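Local atomic coordinates of SusD-like protein BACOVA_02651 (PDB entry 5E75), a protein that binds polysaccharide at the bacterial cell surface and probably captures xyloglucan before its transport into the periplasm for degradation. Residues Tyr14-Tyr28 against Ser100-Ala113. Residues are numbered along the deposited sequence; the frame is centred on the assembly and turned at random.
Sequences YTSDEALEAATAPLY and SVSEAAKTKAIAEA
Asp17, in the first turn of helix 17-24, reaches across to the start of helix 103-113. Its CB lies 3.8 Å from Ala105 CB, and CG comes closer to the same methyl, small enough to let the carboxylate in. From there both oxygens grip Ser102, the residue just before the helix. OD1, lying also beside Val101 CA and CG1, accepts from Ser102 N through its syn lone pair, at 2.8 Å and nearly straight (169°). OD2 takes the Ser102 hydroxyl, 2.7 Å from Ser102 OG, with the donor somewhat out of the carboxylate plane. Ser102 suits this place because its OG, donating to Asp17, still accepts from Ala105 N as the N-cap. An acid so near a helix N-terminus is probably stabilised as the anion. Over these segments the helices run almost parallel (5°), their axes 9.9 Å apart at the closest, inside the helical, TPR-related framework of the SusD family. Between them Leu20, with CG anti to its backbone N (chi1 177°), lowers CD2 onto Ala109 CB and Val101 CG1, a branched apolar end suited to packing among methyls; Val93 of helix 70-95 also packs against Ala109. Further along, the long phenol of Tyr28 carries its OH across to buried Glu112, donating to OE2 at 2.6 Å on the anti side, ring and carboxylate strongly turned against each other. Arg177 salt-bridges that same OE2 and hydrogen-bonds Thr24 OG1, giving the glutamate a counter-charge.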
loop_
_atom_site.group_PDB
_atom_site.type_symbol
_atom_site.label_atom_id
_atom_site.label_comp_id
_atom_site.label_asym_id
_atom_site.label_seq_id
_atom_site.Cartn_x
_atom_site.Cartn_y
_atom_site.Cartn_z
ATOM N N TYR A 14 -9.286 28.904 -15.708
ATOM C CA TYR A 14 -9.794 28.848 -14.338
ATOM C C TYR A 14 -9.822 30.257 -13.752
ATOM O O TYR A 14 -8.794 30.927 -13.689
ATOM C CB TYR A 14 -8.928 27.906 -13.481
ATOM C CG TYR A 14 -8.742 26.547 -14.116
ATOM C CD1 TYR A 14 -9.786 25.633 -14.156
ATOM C CD2 TYR A 14 -7.535 26.190 -14.701
ATOM C CE1 TYR A 14 -9.632 24.394 -14.751
ATOM C CE2 TYR A 14 -7.368 24.948 -15.295
ATOM C CZ TYR A 14 -8.426 24.055 -15.320
ATOM O OH TYR A 14 -8.285 22.818 -15.917
ATOM N N THR A 15 -11.005 30.699 -13.332
ATOM C CA THR A 15 -11.198 32.073 -12.878
ATOM C C THR A 15 -11.559 32.159 -11.395
ATOM O O THR A 15 -11.807 33.250 -10.874
ATOM C CB THR A 15 -12.280 32.794 -13.716
ATOM O OG1 THR A 15 -13.564 32.221 -13.450
ATOM C CG2 THR A 15 -11.969 32.678 -15.209
ATOM N N SER A 16 -11.572 31.016 -10.711
ATOM C CA SER A 16 -11.757 31.006 -9.259
ATOM C C SER A 16 -10.946 29.888 -8.639
ATOM O O SER A 16 -10.575 28.930 -9.319
ATOM C CB SER A 16 -13.233 30.842 -8.877
ATOM O OG SER A 16 -13.712 29.533 -9.127
ATOM N N ASP A 17 -10.687 30.011 -7.346
ATOM C CA ASP A 17 -9.985 28.967 -6.612
ATOM C C ASP A 17 -10.757 27.644 -6.710
ATOM O O ASP A 17 -10.157 26.583 -6.913
ATOM C CB ASP A 17 -9.800 29.374 -5.151
ATOM C CG ASP A 17 -8.799 30.494 -4.972
ATOM O OD1 ASP A 17 -8.288 31.009 -5.983
ATOM O OD2 ASP A 17 -8.539 30.869 -3.819
ATOM N N GLU A 18 -12.085 27.706 -6.620
ATOM C CA GLU A 18 -12.898 26.492 -6.656
ATOM C C GLU A 18 -12.835 25.800 -8.020
ATOM O O GLU A 18 -12.833 24.566 -8.099
ATOM C CB GLU A 18 -14.340 26.803 -6.265
ATOM C CG GLU A 18 -14.492 27.193 -4.797
ATOM C CD GLU A 18 -14.263 28.666 -4.536
ATOM O OE1 GLU A 18 -13.903 29.423 -5.475
ATOM O OE2 GLU A 18 -14.457 29.077 -3.371
ATOM N N ALA A 19 -12.737 26.587 -9.088
ATOM C CA ALA A 19 -12.628 26.020 -10.421
ATOM C C ALA A 19 -11.308 25.283 -10.565
ATOM O O ALA A 19 -11.244 24.206 -11.164
ATOM C CB ALA A 19 -12.749 27.111 -11.489
ATOM N N LEU A 20 -10.246 25.855 -10.009
ATOM C CA LEU A 20 -8.949 25.226 -10.082
ATOM C C LEU A 20 -8.967 23.933 -9.276
ATOM O O LEU A 20 -8.386 22.929 -9.682
ATOM C CB LEU A 20 -7.869 26.172 -9.562
ATOM C CG LEU A 20 -6.455 25.599 -9.512
ATOM C CD1 LEU A 20 -6.008 25.097 -10.884
ATOM C CD2 LEU A 20 -5.483 26.646 -9.003
ATOM N N GLU A 21 -9.641 23.956 -8.136
ATOM C CA GLU A 21 -9.738 22.757 -7.308
ATOM C C GLU A 21 -10.480 21.617 -8.016
ATOM O O GLU A 21 -10.151 20.442 -7.828
ATOM C CB GLU A 21 -10.394 23.080 -5.969
ATOM C CG GLU A 21 -9.485 23.813 -5.018
ATOM C CD GLU A 21 -10.257 24.697 -4.053
ATOM O OE1 GLU A 21 -11.442 24.394 -3.774
ATOM O OE2 GLU A 21 -9.679 25.697 -3.585
ATOM N N ALA A 22 -11.465 21.951 -8.835
ATOM C CA ALA A 22 -12.152 20.943 -9.635
ATOM C C ALA A 22 -11.178 20.276 -10.620
ATOM O O ALA A 22 -11.309 19.086 -10.923
ATOM C CB ALA A 22 -13.350 21.562 -10.363
ATOM N N ALA A 23 -10.186 21.023 -11.101
ATOM C CA ALA A 23 -9.166 20.481 -11.993
ATOM C C ALA A 23 -8.102 19.621 -11.291
ATOM O O ALA A 23 -7.451 18.778 -11.926
ATOM C CB ALA A 23 -8.492 21.614 -12.766
ATOM N N THR A 24 -7.900 19.824 -9.994
ATOM C CA THR A 24 -6.912 19.045 -9.261
ATOM C C THR A 24 -7.533 17.797 -8.601
ATOM O O THR A 24 -6.826 16.864 -8.238
ATOM C CB THR A 24 -6.197 19.897 -8.194
ATOM O OG1 THR A 24 -7.143 20.372 -7.238
ATOM C CG2 THR A 24 -5.506 21.088 -8.847
ATOM N N ALA A 25 -8.855 17.781 -8.459
ATOM C CA ALA A 25 -9.542 16.640 -7.846
ATOM C C ALA A 25 -9.198 15.304 -8.512
ATOM O O ALA A 25 -9.016 14.319 -7.812
ATOM C CB ALA A 25 -11.044 16.880 -7.829
ATOM N N PRO A 26 -9.048 15.264 -9.845
ATOM C CA PRO A 26 -8.728 13.962 -10.449
ATOM C C PRO A 26 -7.343 13.396 -10.083
ATOM O O PRO A 26 -7.091 12.209 -10.331
ATOM C CB PRO A 26 -8.813 14.235 -11.955
ATOM C CG PRO A 26 -9.681 15.462 -12.087
ATOM C CD PRO A 26 -9.364 16.277 -10.874
ATOM N N LEU A 27 -6.460 14.205 -9.499
ATOM C CA LEU A 27 -5.197 13.676 -8.964
ATOM C C LEU A 27 -5.398 12.624 -7.881
ATOM O O LEU A 27 -4.488 11.856 -7.581
ATOM C CB LEU A 27 -4.345 14.806 -8.380
ATOM C CG LEU A 27 -3.727 15.806 -9.351
ATOM C CD1 LEU A 27 -3.148 16.981 -8.584
ATOM C CD2 LEU A 27 -2.650 15.148 -10.205
ATOM N N TYR A 28 -6.589 12.605 -7.294
ATOM C CA TYR A 28 -6.893 11.685 -6.211
ATOM C C TYR A 28 -7.662 10.452 -6.667
ATOM O O TYR A 28 -7.935 9.580 -5.851
ATOM C CB TYR A 28 -7.721 12.393 -5.140
ATOM C CG TYR A 28 -6.997 13.495 -4.389
ATOM C CD1 TYR A 28 -6.883 14.791 -4.909
ATOM C CD2 TYR A 28 -6.467 13.254 -3.136
ATOM C CE1 TYR A 28 -6.231 15.793 -4.195
ATOM C CE2 TYR A 28 -5.814 14.248 -2.426
ATOM C CZ TYR A 28 -5.703 15.504 -2.949
ATOM O OH TYR A 28 -5.036 16.456 -2.209
ATOM N N SER A 100 -7.972 36.462 -10.670
ATOM C CA SER A 100 -8.902 36.180 -9.575
ATOM C C SER A 100 -8.590 34.896 -8.787
ATOM O O SER A 100 -9.153 34.668 -7.718
ATOM C CB SER A 100 -10.335 36.161 -10.098
ATOM O OG SER A 100 -10.402 35.498 -11.345
ATOM N N VAL A 101 -7.688 34.067 -9.308
ATOM C CA VAL A 101 -7.215 32.887 -8.579
ATOM C C VAL A 101 -6.093 33.293 -7.619
ATOM O O VAL A 101 -5.138 33.964 -8.012
ATOM C CB VAL A 101 -6.718 31.810 -9.545
ATOM C CG1 VAL A 101 -6.284 30.582 -8.777
ATOM C CG2 VAL A 101 -7.811 31.440 -10.544
ATOM N N SER A 102 -6.201 32.890 -6.356
ATOM C CA SER A 102 -5.263 33.311 -5.323
ATOM C C SER A 102 -3.941 32.546 -5.357
ATOM O O SER A 102 -3.873 31.415 -5.832
ATOM C CB SER A 102 -5.876 33.127 -3.932
ATOM O OG SER A 102 -6.001 31.746 -3.600
ATOM N N GLU A 103 -2.890 33.166 -4.837
ATOM C CA GLU A 103 -1.599 32.501 -4.733
ATOM C C GLU A 103 -1.692 31.289 -3.804
ATOM O O GLU A 103 -1.046 30.270 -4.052
ATOM C CB GLU A 103 -0.514 33.499 -4.288
ATOM C CG GLU A 103 0.871 32.896 -4.043
ATOM C CD GLU A 103 1.591 32.456 -5.320
ATOM O OE1 GLU A 103 1.025 32.563 -6.424
ATOM O OE2 GLU A 103 2.738 31.985 -5.204
ATOM N N ALA A 104 -2.497 31.365 -2.749
ATOM C CA ALA A 104 -2.723 30.224 -1.880
ATOM C C ALA A 104 -3.235 29.037 -2.687
ATOM O O ALA A 104 -2.758 27.922 -2.527
ATOM C CB ALA A 104 -3.721 30.584 -0.774
ATOM N N ALA A 105 -4.193 29.279 -3.566
ATOM C CA ALA A 105 -4.772 28.194 -4.337
ATOM C C ALA A 105 -3.786 27.664 -5.383
ATOM O O ALA A 105 -3.724 26.456 -5.626
ATOM C CB ALA A 105 -6.047 28.644 -4.982
ATOM N N LYS A 106 -3.009 28.549 -5.991
ATOM C CA LYS A 106 -2.071 28.132 -7.022
ATOM C C LYS A 106 -0.986 27.240 -6.435
ATOM O O LYS A 106 -0.674 26.176 -6.982
ATOM C CB LYS A 106 -1.468 29.357 -7.727
ATOM C CG LYS A 106 -2.467 30.035 -8.653
ATOM C CD LYS A 106 -1.779 30.931 -9.670
ATOM C CE LYS A 106 -1.780 32.336 -9.242
ATOM N NZ LYS A 106 -1.121 33.166 -10.287
ATOM N N THR A 107 -0.431 27.654 -5.310
ATOM C CA THR A 107 0.611 26.881 -4.656
ATOM C C THR A 107 0.080 25.593 -4.042
ATOM O O THR A 107 0.782 24.588 -4.033
ATOM C CB THR A 107 1.362 27.707 -3.587
ATOM O OG1 THR A 107 0.452 28.225 -2.606
ATOM C CG2 THR A 107 2.114 28.873 -4.236
ATOM N N LYS A 108 -1.157 25.608 -3.548
ATOM C CA LYS A 108 -1.785 24.383 -3.066
ATOM C C LYS A 108 -1.931 23.380 -4.210
ATOM O O LYS A 108 -1.664 22.185 -4.038
ATOM C CB LYS A 108 -3.143 24.705 -2.442
ATOM C CG LYS A 108 -3.966 23.505 -2.015
ATOM C CD LYS A 108 -5.183 24.005 -1.260
ATOM C CE LYS A 108 -6.296 22.986 -1.238
ATOM N NZ LYS A 108 -6.780 22.571 -2.598
ATOM N N ALA A 109 -2.349 23.850 -5.382
ATOM C CA ALA A 109 -2.528 22.958 -6.520
ATOM C C ALA A 109 -1.202 22.358 -6.984
ATOM O O ALA A 109 -1.112 21.153 -7.263
ATOM C CB ALA A 109 -3.202 23.706 -7.682
ATOM N N ILE A 110 -0.167 23.189 -7.071
ATOM C CA ILE A 110 1.160 22.692 -7.411
ATOM C C ILE A 110 1.622 21.700 -6.354
ATOM O O ILE A 110 2.198 20.658 -6.684
ATOM C CB ILE A 110 2.180 23.839 -7.566
ATOM C CG1 ILE A 110 1.793 24.701 -8.775
ATOM C CG2 ILE A 110 3.593 23.292 -7.755
ATOM C CD1 ILE A 110 2.501 26.071 -8.806
ATOM N N ALA A 111 1.364 22.007 -5.088
ATOM C CA ALA A 111 1.782 21.119 -4.002
ATOM C C ALA A 111 1.074 19.765 -4.057
ATOM O O ALA A 111 1.702 18.735 -3.820
ATOM C CB ALA A 111 1.552 21.784 -2.645
ATOM N N GLU A 112 -0.226 19.755 -4.363
ATOM C CA GLU A 112 -0.933 18.485 -4.474
ATOM C C GLU A 112 -0.391 17.684 -5.649
ATOM O O GLU A 112 -0.202 16.466 -5.533
ATOM C CB GLU A 112 -2.425 18.731 -4.640
ATOM C CG GLU A 112 -3.092 19.293 -3.403
ATOM C CD GLU A 112 -4.550 19.607 -3.658
ATOM O OE1 GLU A 112 -4.842 20.538 -4.438
ATOM O OE2 GLU A 112 -5.415 18.889 -3.137
ATOM N N ALA A 113 -0.140 18.347 -6.775
ATOM C CA ALA A 113 0.428 17.694 -7.947
ATOM C C ALA A 113 1.791 17.095 -7.593
ATOM O O ALA A 113 2.050 15.930 -7.889
ATOM C CB ALA A 113 0.557 18.678 -9.087
HETATM O O HOH W 1 -11.204 32.764 -6.306
#